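Local coordinates for protein putative thiosulfate sulfurtransferase YOR285W (Saccharomyces cerevisiae, PDB 3D1P) that transfers sulfane sulfur from thiosulfate to glutathione in mitochondria, producing S-sulfanylglutathione, a central intermediate in hydrogen sulfide metabolism, at residues D70-D75 against L94-A99; D29-V34 against N127-H132; L77-E80 against P86-D89; E106-A111 against S117-Y122. All blocks are in the same frame, centred on the assembly; numbering follows the deposited sequence. Where two conformers were deposited one is given.

Interaction 1 (D70-D75 against L94-A99); sequences DAFALD and LIFYCA
Phe72 makes the contact from the side of residues 70-75, and Leu94 and Phe96 of strand 93-97 receive it. A short 3-10 turn carries the phenylalanine. Asp70 O accepts a hydrogen bond from Ala73 N at 2.9 Å. Ala71 O accepts another from Leu74 N at 3.0 Å, and the Ala71 methyl packs on Phe79 and Ile83 of helix 76-83. Phe72 then points at the sheet. One face of its ring takes the edge of Phe96 in a T-shaped stack, with centroids 5.3 Å apart and planes at 79°. Phe96 CE1 comes over that face toward its rim, 3.7 Å from Phe72 CE2. Leu94 reaches the same ring obliquely, with its CD2 3.6 Å from Phe72 CE1. Phe96 holds CG anti to its carbonyl carbon (chi1 -71°), which sends the ring edge out from the strand toward Phe72. Val44 of strand 41-45 and Val110 of helix 102-112 also touch Phe72. An alanine at Phe72 would probably open a gap in the core, leaving the Phe96 edge without the ring face it meets and Leu94 CD2 without its neighbour. Further on, Leu74 packs on Phe79 and Gln82 of helix 76-83. Asp75 ends the segment as the N-cap of that helix, its OD1 bonded to Glu78 N. The Phe72, Phe96 and Leu94 cluster belongs to the hydrophobic core of the alpha/beta rhodanese fold, where strand 93-97 runs straight into the active-site loop that opens with Cys98, the persulfide-forming cysteine.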
# COMPACT_ATOMS: atom_id res chain seq x y z
N ASP A 70 -13.62 -1.93 3.13
CA ASP A 70 -14.06 -2.80 2.05
C ASP A 70 -13.52 -2.44 0.69
O ASP A 70 -13.92 -3.07 -0.27
CB ASP A 70 -15.62 -2.75 1.93
CG ASP A 70 -16.16 -1.30 1.71
OD1 ASP A 70 -15.48 -0.24 2.10
OD2 ASP A 70 -17.33 -1.24 1.22
N ALA A 71 -12.64 -1.45 0.59
CA ALA A 71 -12.23 -0.98 -0.71
C ALA A 71 -11.76 -2.12 -1.61
O ALA A 71 -12.17 -2.19 -2.77
CB ALA A 71 -11.10 0.04 -0.59
N PHE A 72 -10.92 -3.00 -1.09
CA PHE A 72 -10.36 -4.03 -1.94
C PHE A 72 -11.30 -5.17 -2.26
O PHE A 72 -10.91 -6.08 -3.01
CB PHE A 72 -9.00 -4.50 -1.43
CG PHE A 72 -7.91 -3.53 -1.80
CD1 PHE A 72 -7.40 -3.53 -3.09
CD2 PHE A 72 -7.45 -2.58 -0.91
CE1 PHE A 72 -6.49 -2.59 -3.50
CE2 PHE A 72 -6.52 -1.64 -1.31
CZ PHE A 72 -6.03 -1.65 -2.62
N ALA A 73 -12.54 -5.09 -1.77
CA ALA A 73 -13.61 -6.00 -2.14
C ALA A 73 -14.54 -5.39 -3.19
O ALA A 73 -15.46 -6.06 -3.66
CB ALA A 73 -14.43 -6.39 -0.91
N LEU A 74 -14.33 -4.14 -3.59
CA LEU A 74 -15.23 -3.49 -4.53
C LEU A 74 -14.89 -3.82 -5.97
O LEU A 74 -13.73 -3.97 -6.32
CB LEU A 74 -15.14 -1.96 -4.36
CG LEU A 74 -15.50 -1.45 -2.97
CD1 LEU A 74 -15.27 0.05 -2.88
CD2 LEU A 74 -16.92 -1.82 -2.57
N ASP A 75 -15.91 -3.88 -6.80
CA ASP A 75 -15.67 -4.01 -8.24
C ASP A 75 -15.03 -2.72 -8.79
O ASP A 75 -15.01 -1.69 -8.09
CB ASP A 75 -16.95 -4.37 -8.98
CG ASP A 75 -17.89 -3.21 -9.09
OD1 ASP A 75 -17.53 -2.13 -9.59
OD2 ASP A 75 -19.07 -3.39 -8.72
N LEU A 94 0.82 -5.93 -5.07
CA LEU A 94 0.37 -4.83 -4.22
C LEU A 94 1.06 -4.98 -2.86
O LEU A 94 0.98 -6.05 -2.24
CB LEU A 94 -1.14 -4.86 -4.00
CG LEU A 94 -1.98 -4.16 -5.08
CD1 LEU A 94 -1.78 -4.77 -6.50
CD2 LEU A 94 -3.44 -4.18 -4.66
N ILE A 95 1.73 -3.92 -2.42
CA ILE A 95 2.48 -3.91 -1.17
C ILE A 95 1.73 -3.01 -0.19
O ILE A 95 1.60 -1.82 -0.44
CB ILE A 95 3.90 -3.40 -1.35
CG1 ILE A 95 4.63 -4.16 -2.45
CG2 ILE A 95 4.65 -3.49 -0.01
CD1 ILE A 95 6.06 -3.63 -2.73
N PHE A 96 1.23 -3.58 0.90
CA PHE A 96 0.35 -2.88 1.80
C PHE A 96 1.07 -2.38 3.05
O PHE A 96 1.89 -3.10 3.64
CB PHE A 96 -0.75 -3.83 2.29
CG PHE A 96 -1.73 -4.17 1.22
CD1 PHE A 96 -2.89 -3.43 1.06
CD2 PHE A 96 -1.47 -5.21 0.33
CE1 PHE A 96 -3.78 -3.75 0.04
CE2 PHE A 96 -2.36 -5.50 -0.70
CZ PHE A 96 -3.48 -4.74 -0.84
N TYR A 97 0.70 -1.18 3.50
CA TYR A 97 1.25 -0.63 4.74
C TYR A 97 0.35 0.52 5.20
O TYR A 97 -0.46 1.06 4.45
CB TYR A 97 2.69 -0.15 4.55
CG TYR A 97 2.88 0.82 3.42
CD1 TYR A 97 2.78 2.19 3.62
CD2 TYR A 97 3.15 0.39 2.13
CE1 TYR A 97 2.94 3.08 2.60
CE2 TYR A 97 3.30 1.27 1.08
CZ TYR A 97 3.22 2.64 1.31
OH TYR A 97 3.40 3.50 0.27
N CYS A 98 0.57 0.90 6.45
CA CYS A 98 -0.12 2.05 7.04
C CYS A 98 0.93 2.91 7.78
O CYS A 98 1.89 3.35 7.17
CB CYS A 98 -1.36 1.62 7.87
SG CYS A 98 -1.00 0.48 9.22
N ALA A 99 0.69 3.16 9.09
CA ALA A 99 1.65 3.88 9.95
C ALA A 99 2.46 2.86 10.75
O ALA A 99 3.66 2.78 10.57
CB ALA A 99 0.93 4.87 10.84

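Interaction 2 (D29-V34 against N127-H132); sequences DMKRIV and NDWVSH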
# COMPACT_ATOMS: atom_id res chain seq x y z
N ASP A 29 14.67 -3.12 1.79
CA ASP A 29 13.95 -3.71 0.69
C ASP A 29 13.04 -2.69 -0.01
O ASP A 29 12.97 -2.67 -1.24
CB ASP A 29 13.07 -4.84 1.20
CG ASP A 29 13.79 -6.08 1.71
OD1 ASP A 29 14.95 -6.34 1.29
OD2 ASP A 29 13.16 -6.77 2.56
N MSE A 30 12.35 -1.88 0.80
CA MSE A 30 11.45 -0.87 0.24
C MSE A 30 12.20 0.21 -0.52
O MSE A 30 11.74 0.67 -1.56
CB MSE A 30 10.57 -0.27 1.32
CG MSE A 30 9.55 -1.24 1.88
SE MSE A 30 8.30 -1.90 0.59
CE MSE A 30 7.41 -0.31 0.27
N LYS A 31 13.31 0.68 0.02
CA LYS A 31 14.11 1.67 -0.67
C LYS A 31 14.39 1.17 -2.09
O LYS A 31 14.26 1.91 -3.09
CB LYS A 31 15.43 1.86 0.05
CG LYS A 31 15.49 3.03 0.93
CD LYS A 31 16.94 3.52 1.10
CE LYS A 31 17.84 2.43 1.62
NZ LYS A 31 19.10 2.97 2.26
N ARG A 32 14.93 -0.34 -2.19
CA ARG A 32 15.20 -0.95 -3.46
C ARG A 32 13.99 -0.93 -4.37
O ARG A 32 14.04 -0.51 -5.53
CB ARG A 32 15.74 -2.36 -3.27
CG ARG A 32 17.19 -2.33 -2.82
CD ARG A 32 17.77 -3.74 -2.68
NE ARG A 32 17.29 -4.33 -1.44
CZ ARG A 32 18.03 -4.73 -0.41
NH1 ARG A 32 17.43 -5.23 0.68
NH2 ARG A 32 19.36 -4.68 -0.47
N ILE A 33 12.85 -1.30 -3.81
CA ILE A 33 11.62 -1.38 -4.62
C ILE A 33 11.24 -0.00 -5.15
O ILE A 33 10.94 0.13 -6.35
CB ILE A 33 10.50 -2.01 -3.79
CG1 ILE A 33 10.82 -3.48 -3.60
CG2 ILE A 33 9.14 -1.81 -4.43
CD1 ILE A 33 10.00 -4.15 -2.48
N VAL A 34 11.27 1.02 -4.31
CA VAL A 34 10.95 2.35 -4.77
C VAL A 34 11.88 2.77 -5.90
O VAL A 34 11.44 3.30 -6.92
CB VAL A 34 10.94 3.35 -3.59
CG1 VAL A 34 10.82 4.79 -4.10
CG2 VAL A 34 9.79 3.00 -2.64
N ASN A 127 5.83 4.50 9.72
CA ASN A 127 6.64 4.81 10.88
C ASN A 127 8.07 4.36 10.62
O ASN A 127 9.03 5.07 10.94
CB ASN A 127 6.10 4.11 12.14
CG ASN A 127 4.82 4.71 12.65
OD1 ASN A 127 4.23 5.62 12.08
ND2 ASN A 127 4.35 4.14 13.79
N ASP A 128 8.23 3.16 10.07
CA ASP A 128 9.54 2.65 9.72
C ASP A 128 10.21 3.51 8.66
O ASP A 128 11.40 3.85 8.75
CB ASP A 128 9.40 1.20 9.27
CG ASP A 128 10.71 0.56 8.85
OD1 ASP A 128 11.26 -0.23 9.66
OD2 ASP A 128 11.14 0.81 7.71
N TRP A 129 9.45 3.89 7.64
CA TRP A 129 9.99 4.68 6.54
C TRP A 129 10.58 5.98 7.08
O TRP A 129 11.74 6.33 6.81
CB TRP A 129 8.89 4.94 5.52
CG TRP A 129 9.34 5.65 4.27
CD1 TRP A 129 9.08 6.94 3.94
CD2 TRP A 129 10.04 5.07 3.14
NE1 TRP A 129 9.58 7.21 2.68
CE2 TRP A 129 10.17 6.08 2.18
CE3 TRP A 129 10.54 3.78 2.85
CZ2 TRP A 129 10.82 5.86 0.95
CZ3 TRP A 129 11.19 3.57 1.66
CH2 TRP A 129 11.32 4.61 0.73
N VAL A 130 9.79 6.71 7.86
CA VAL A 130 10.23 7.99 8.40
C VAL A 130 11.33 7.78 9.44
O VAL A 130 12.30 8.56 9.51
CB VAL A 130 9.05 8.77 8.95
CG1 VAL A 130 9.48 10.02 9.74
CG2 VAL A 130 8.13 9.15 7.80
N SER A 131 11.27 6.75 10.27
CA SER A 131 12.31 6.49 11.25
C SER A 131 13.68 6.38 10.60
O SER A 131 14.69 6.78 11.19
CB SER A 131 12.04 5.18 12.01
OG SER A 131 10.97 5.33 12.94
N HIS A 132 13.73 5.77 9.42
CA HIS A 132 14.97 5.54 8.70
C HIS A 132 15.31 6.65 7.73
O HIS A 132 16.31 6.54 7.01
CB HIS A 132 14.91 4.21 7.95
CG HIS A 132 14.84 3.01 8.82
ND1 HIS A 132 13.67 2.47 9.25
CD2 HIS A 132 15.80 2.20 9.31
CE1 HIS A 132 13.90 1.41 9.99
NE2 HIS A 132 15.19 1.23 10.07
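Trp129 reaches from helix 125-131 to helix 27-36 with the six-membered end of its indole. CG lies anti to the backbone N (chi1 -175°), which swings the ring toward Met30, Lys31 and Val34. Trp129 CZ3 meets the backbone N of Lys31 at 3.9 Å, and that N lies in the indole plane, at its edge. The same CZ3 is 3.9 Å from Met30 CB, which comes in obliquely. Val34 offers CG2, the branch beside its backbone N, at 4.0 Å from Trp129 CH2. Met30, a selenomethionine, touches the indole at its root alone. Its bent chain goes on to Tyr122, Leu43 and Ile95. In the conformer given, Lys31 sends its end away, to a salt bridge with Glu28. His132 folds back on its own helix: its ND1 bonds to Asp128 O at 2.7 Å (N-H...O 165°), with that O nearly in the ring plane. Its ring also stacks on Phe27, which meets Trp129 too. The helix segments cross almost at right angles (88°), their axes 11.8 Å apart, with the indole bridging them. This is apolar packing of helix 125-131 on helix 27-36, which itself lies against one face of the central sheet of the rhodanese fold, and the Trp129 side chain lies about 11 Å from that of the catalytic Cys98.

Interaction 3 (L77-E80 against P86-D89); sequences LEFE and PKPD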
# COMPACT_ATOMS: atom_id res chain seq x y z
N LEU A 77 -15.71 -0.33 -11.00
CA LEU A 77 -16.47 0.90 -11.13
C LEU A 77 -16.79 1.49 -9.75
O LEU A 77 -16.62 2.70 -9.52
CB LEU A 77 -17.73 0.63 -11.95
CG LEU A 77 -18.62 1.84 -12.21
CD1 LEU A 77 -18.00 2.78 -13.23
CD2 LEU A 77 -20.01 1.36 -12.69
N GLU A 78 -17.21 0.65 -8.84
CA GLU A 78 -17.55 1.09 -7.50
C GLU A 78 -16.31 1.53 -6.72
O GLU A 78 -16.37 2.50 -5.96
CB GLU A 78 -18.31 -0.02 -6.74
CG GLU A 78 -18.81 0.37 -5.36
CD GLU A 78 -19.95 1.40 -5.34
OE1 GLU A 78 -20.45 1.78 -6.41
OE2 GLU A 78 -20.34 1.79 -4.25
N PHE A 79 -15.18 0.85 -6.95
CA PHE A 79 -13.94 1.27 -6.32
C PHE A 79 -13.63 2.73 -6.70
O PHE A 79 -13.31 3.55 -5.85
CB PHE A 79 -12.81 0.35 -6.77
CG PHE A 79 -11.48 0.59 -6.06
CD1 PHE A 79 -11.05 -0.25 -5.09
CD2 PHE A 79 -10.69 1.67 -6.43
CE1 PHE A 79 -9.83 -0.04 -4.45
CE2 PHE A 79 -9.47 1.88 -5.77
CZ PHE A 79 -9.05 1.02 -4.79
N GLU A 80 -13.68 3.06 -7.98
CA GLU A 80 -13.35 4.40 -8.36
C GLU A 80 -14.37 5.40 -7.82
O GLU A 80 -13.99 6.49 -7.39
CB GLU A 80 -13.17 4.52 -9.87
CG GLU A 80 -12.56 5.82 -10.31
CD GLU A 80 -13.52 6.95 -10.49
OE1 GLU A 80 -14.75 6.71 -10.54
OE2 GLU A 80 -13.06 8.11 -10.58
N PRO A 86 -8.50 4.63 -9.83
CA PRO A 86 -8.82 3.32 -10.40
C PRO A 86 -8.42 2.19 -9.47
O PRO A 86 -7.43 2.25 -8.73
CB PRO A 86 -7.98 3.26 -11.70
CG PRO A 86 -7.75 4.69 -12.02
CD PRO A 86 -7.56 5.35 -10.68
N LYS A 87 -9.19 1.12 -9.56
CA LYS A 87 -8.88 -0.08 -8.81
C LYS A 87 -7.58 -0.69 -9.33
O LYS A 87 -7.43 -0.88 -10.53
CB LYS A 87 -10.01 -1.09 -8.96
CG LYS A 87 -9.83 -2.30 -8.07
CD LYS A 87 -10.99 -3.28 -8.16
CE LYS A 87 -10.80 -4.52 -7.29
NZ LYS A 87 -11.84 -5.55 -7.53
N PRO A 88 -6.64 -0.99 -8.44
CA PRO A 88 -5.38 -1.55 -8.92
C PRO A 88 -5.57 -2.83 -9.70
O PRO A 88 -6.41 -3.69 -9.36
CB PRO A 88 -4.59 -1.80 -7.62
CG PRO A 88 -5.09 -0.75 -6.71
CD PRO A 88 -6.57 -0.67 -7.01
N ASP A 89 -4.71 -3.01 -10.68
CA ASP A 89 -4.69 -4.23 -11.51
C ASP A 89 -4.29 -5.43 -10.65
O ASP A 89 -3.21 -5.43 -10.06
CB ASP A 89 -3.66 -3.95 -12.60
CG ASP A 89 -3.41 -5.08 -13.56
OD1 ASP A 89 -3.91 -6.21 -13.38
OD2 ASP A 89 -2.70 -4.79 -14.54
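The ring of Phe79 has the backbone of Lys87 lying over one face. Lys87 CA sits 3.8 Å from the ring centroid and 23° off the normal, a CH-pi contact. The approach is offset toward the rim, where Lys87 CA is 3.5 Å from Phe79 CD2. Two neighbours come in obliquely beside it. Pro86 O lies 3.6 Å from Phe79 CE2, and Pro88 CD lies 3.7 Å from Phe79 CZ. Phe79 holds CG anti to its backbone N (chi1 -174°), and this turns the ring from the helix to the loop. Helix 76-83 is here packed by the chain that leaves it and doubles back toward strand 93-97, a helix-to-strand connection of the rhodanese alpha/beta fold, away from the catalytic cysteine. The start of the Lys87 side chain widens the contact, with Lys87 CB 3.7 Å from Phe79 CG and Lys87 CG 3.8 Å from Phe79 CD1. It crosses the phenylalanine at about a right angle. Beyond CG, in the conformer given, the chain is extended and leads off to Leu74, where NZ bonds to the backbone O. Val63 and Ile85 also touch Phe79. At the solvent side, one conformer of Glu80 brings CG within 4.3 Å of Pro86 N, a looser contact.

Interaction 4 (E106-A111 against S117-Y122); sequences EAQKVA and SNTSLY
Gln108 and Thr119 make the one hydrogen bond of this contact. Thr119 OG1 donates to Gln108 OE1 at 2.7 Å, in the carbonyl plane and on a lone pair, with a C=O...O angle of 126°. Gln108 gets there by a bend at chi2, and its side chain crosses that of Thr119 at about a right angle. Thr119 holds OG1 between its backbone N and carbonyl carbon (chi1 63°), which lifts the hydroxyl toward the helix. A valine in its place would probably leave Gln108 OE1 without this donor and its amide freer to turn.

Apolar contacts flank it. Leu121 CD2 packs 3.8 Å from Gln108 CB. Ala111 CB lies 4.3 Å from Thr119 CG2. Gln108 and Leu121 each have a second conformer, so their contacts describe one of the modelled states.

Segment 106-111 of helix 102-112 runs nearly antiparallel to strand 119-121 (172°), with axes 8.9 Å apart. Helix 102-112 is the helix of a beta-alpha-beta crossover from strand 93-97 to strand 119-121, its neighbour in the parallel sheet. Ala107, Gln108 and Ala111 also touch Phe96 on the first strand, while Ser120 turns away from the helix and bonds to Glu93.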
# COMPACT_ATOMS: atom_id res chain seq x y z
N GLU A 106 -4.56 -5.67 7.72
CA GLU A 106 -5.99 -5.90 7.51
C GLU A 106 -6.36 -5.73 6.05
O GLU A 106 -7.14 -6.51 5.48
CB GLU A 106 -6.84 -4.94 8.36
CG GLU A 106 -6.81 -5.24 9.84
CD GLU A 106 -7.18 -6.71 10.16
OE1 GLU A 106 -8.22 -7.18 9.67
OE2 GLU A 106 -6.40 -7.42 10.83
N ALA A 107 -5.86 -4.66 5.45
CA ALA A 107 -6.17 -4.40 4.04
C ALA A 107 -5.60 -5.46 3.14
O ALA A 107 -6.26 -5.88 2.16
CB ALA A 107 -5.65 -3.01 3.66
N GLN A 108 -4.41 -5.96 3.44
CA GLN A 108 -3.82 -7.05 2.66
C GLN A 108 -4.74 -8.26 2.69
O GLN A 108 -4.91 -8.94 1.66
CB GLN A 108 -2.43 -7.41 3.20
CG GLN A 108 -1.71 -8.47 2.40
CD GLN A 108 -2.07 -9.94 2.70
OE1 GLN A 108 -1.90 -10.83 1.81
NE2 GLN A 108 -2.56 -10.22 3.87
N LYS A 109 -5.34 -8.55 3.82
CA LYS A 109 -6.25 -9.70 3.93
C LYS A 109 -7.48 -9.50 3.08
O LYS A 109 -7.98 -10.46 2.46
CB LYS A 109 -6.63 -9.93 5.38
CG LYS A 109 -5.51 -10.57 6.18
CD LYS A 109 -5.76 -10.66 7.68
CE LYS A 109 -4.68 -11.49 8.37
NZ LYS A 109 -4.58 -11.37 9.85
N VAL A 110 -8.03 -8.27 3.04
CA VAL A 110 -9.17 -8.01 2.18
C VAL A 110 -8.78 -8.27 0.72
O VAL A 110 -9.48 -8.95 -0.01
CB VAL A 110 -9.71 -6.57 2.36
CG1 VAL A 110 -10.86 -6.32 1.38
CG2 VAL A 110 -10.14 -6.33 3.80
N ALA A 111 -7.66 -7.70 0.29
CA ALA A 111 -7.27 -7.85 -1.10
C ALA A 111 -7.02 -9.32 -1.48
O ALA A 111 -7.48 -9.80 -2.51
CB ALA A 111 -6.02 -6.98 -1.39
N SER A 117 -3.85 -12.12 -6.07
CA SER A 117 -3.00 -13.28 -5.80
C SER A 117 -1.57 -12.90 -5.47
O SER A 117 -0.81 -13.77 -5.05
CB SER A 117 -2.99 -14.23 -7.00
OG SER A 117 -2.34 -13.69 -8.11
N ASN A 118 -1.17 -11.63 -5.73
CA ASN A 118 0.22 -11.20 -5.53
C ASN A 118 0.20 -10.00 -4.60
O ASN A 118 0.03 -8.86 -5.04
CB ASN A 118 0.93 -10.87 -6.82
CG ASN A 118 2.41 -10.75 -6.62
OD1 ASN A 118 2.89 -10.74 -5.48
ND2 ASN A 118 3.17 -10.59 -7.68
N THR A 119 0.26 -10.27 -3.31
CA THR A 119 0.22 -9.22 -2.32
C THR A 119 1.36 -9.43 -1.32
O THR A 119 1.82 -10.55 -1.08
CB THR A 119 -1.11 -9.17 -1.53
OG1 THR A 119 -1.29 -10.37 -0.78
CG2 THR A 119 -2.31 -8.97 -2.46
N SER A 120 1.80 -8.32 -0.75
CA SER A 120 2.93 -8.27 0.13
C SER A 120 2.70 -7.25 1.21
O SER A 120 1.78 -6.43 1.12
CB SER A 120 4.20 -7.90 -0.64
OG SER A 120 4.39 -8.78 -1.72
N LEU A 121 3.57 -7.26 2.22
CA LEU A 121 3.50 -6.30 3.33
C LEU A 121 4.80 -5.53 3.44
O LEU A 121 5.89 -6.07 3.24
CB LEU A 121 3.34 -6.99 4.68
CG LEU A 121 2.06 -7.76 4.89
CD1 LEU A 121 2.13 -8.59 6.17
CD2 LEU A 121 0.87 -6.82 4.95
N TYR A 122 4.67 -4.27 3.83
CA TYR A 122 5.77 -3.48 4.39
C TYR A 122 5.40 -3.32 5.86
O TYR A 122 4.74 -2.37 6.25
CB TYR A 122 5.89 -2.13 3.69
CG TYR A 122 6.88 -1.17 4.28
CD1 TYR A 122 6.74 0.19 4.05
CD2 TYR A 122 7.96 -1.58 5.06
CE1 TYR A 122 7.68 1.09 4.49
CE2 TYR A 122 8.91 -0.68 5.54
CZ TYR A 122 8.76 0.68 5.26
OH TYR A 122 9.66 1.61 5.67

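All four contacts build one alpha/beta domain around a parallel sheet. Interactions 1 and 4 are closest, with centres about 7 Å apart; along the chain, 1 closes before 4 opens. They share neighbouring strands 93-97 and 119-121, joined by backbone hydrogen bonds between Leu94, Phe96 and Ser120. The centre of interaction 3 is about 11 Å from that of interaction 1. It is nested inside that chain loop and brings in helix 76-83. Interaction 2 spans the other three in sequence; its centre is about 26 Å from that of interaction 3. It meets interaction 1 where Ile95 packs on Ile33 and Met30, and interaction 4 where Tyr122 OH lies 2.6 Å from Asp128 OD2. Helices thus pack on both faces of the sheet whose middle strand leads to Cys98.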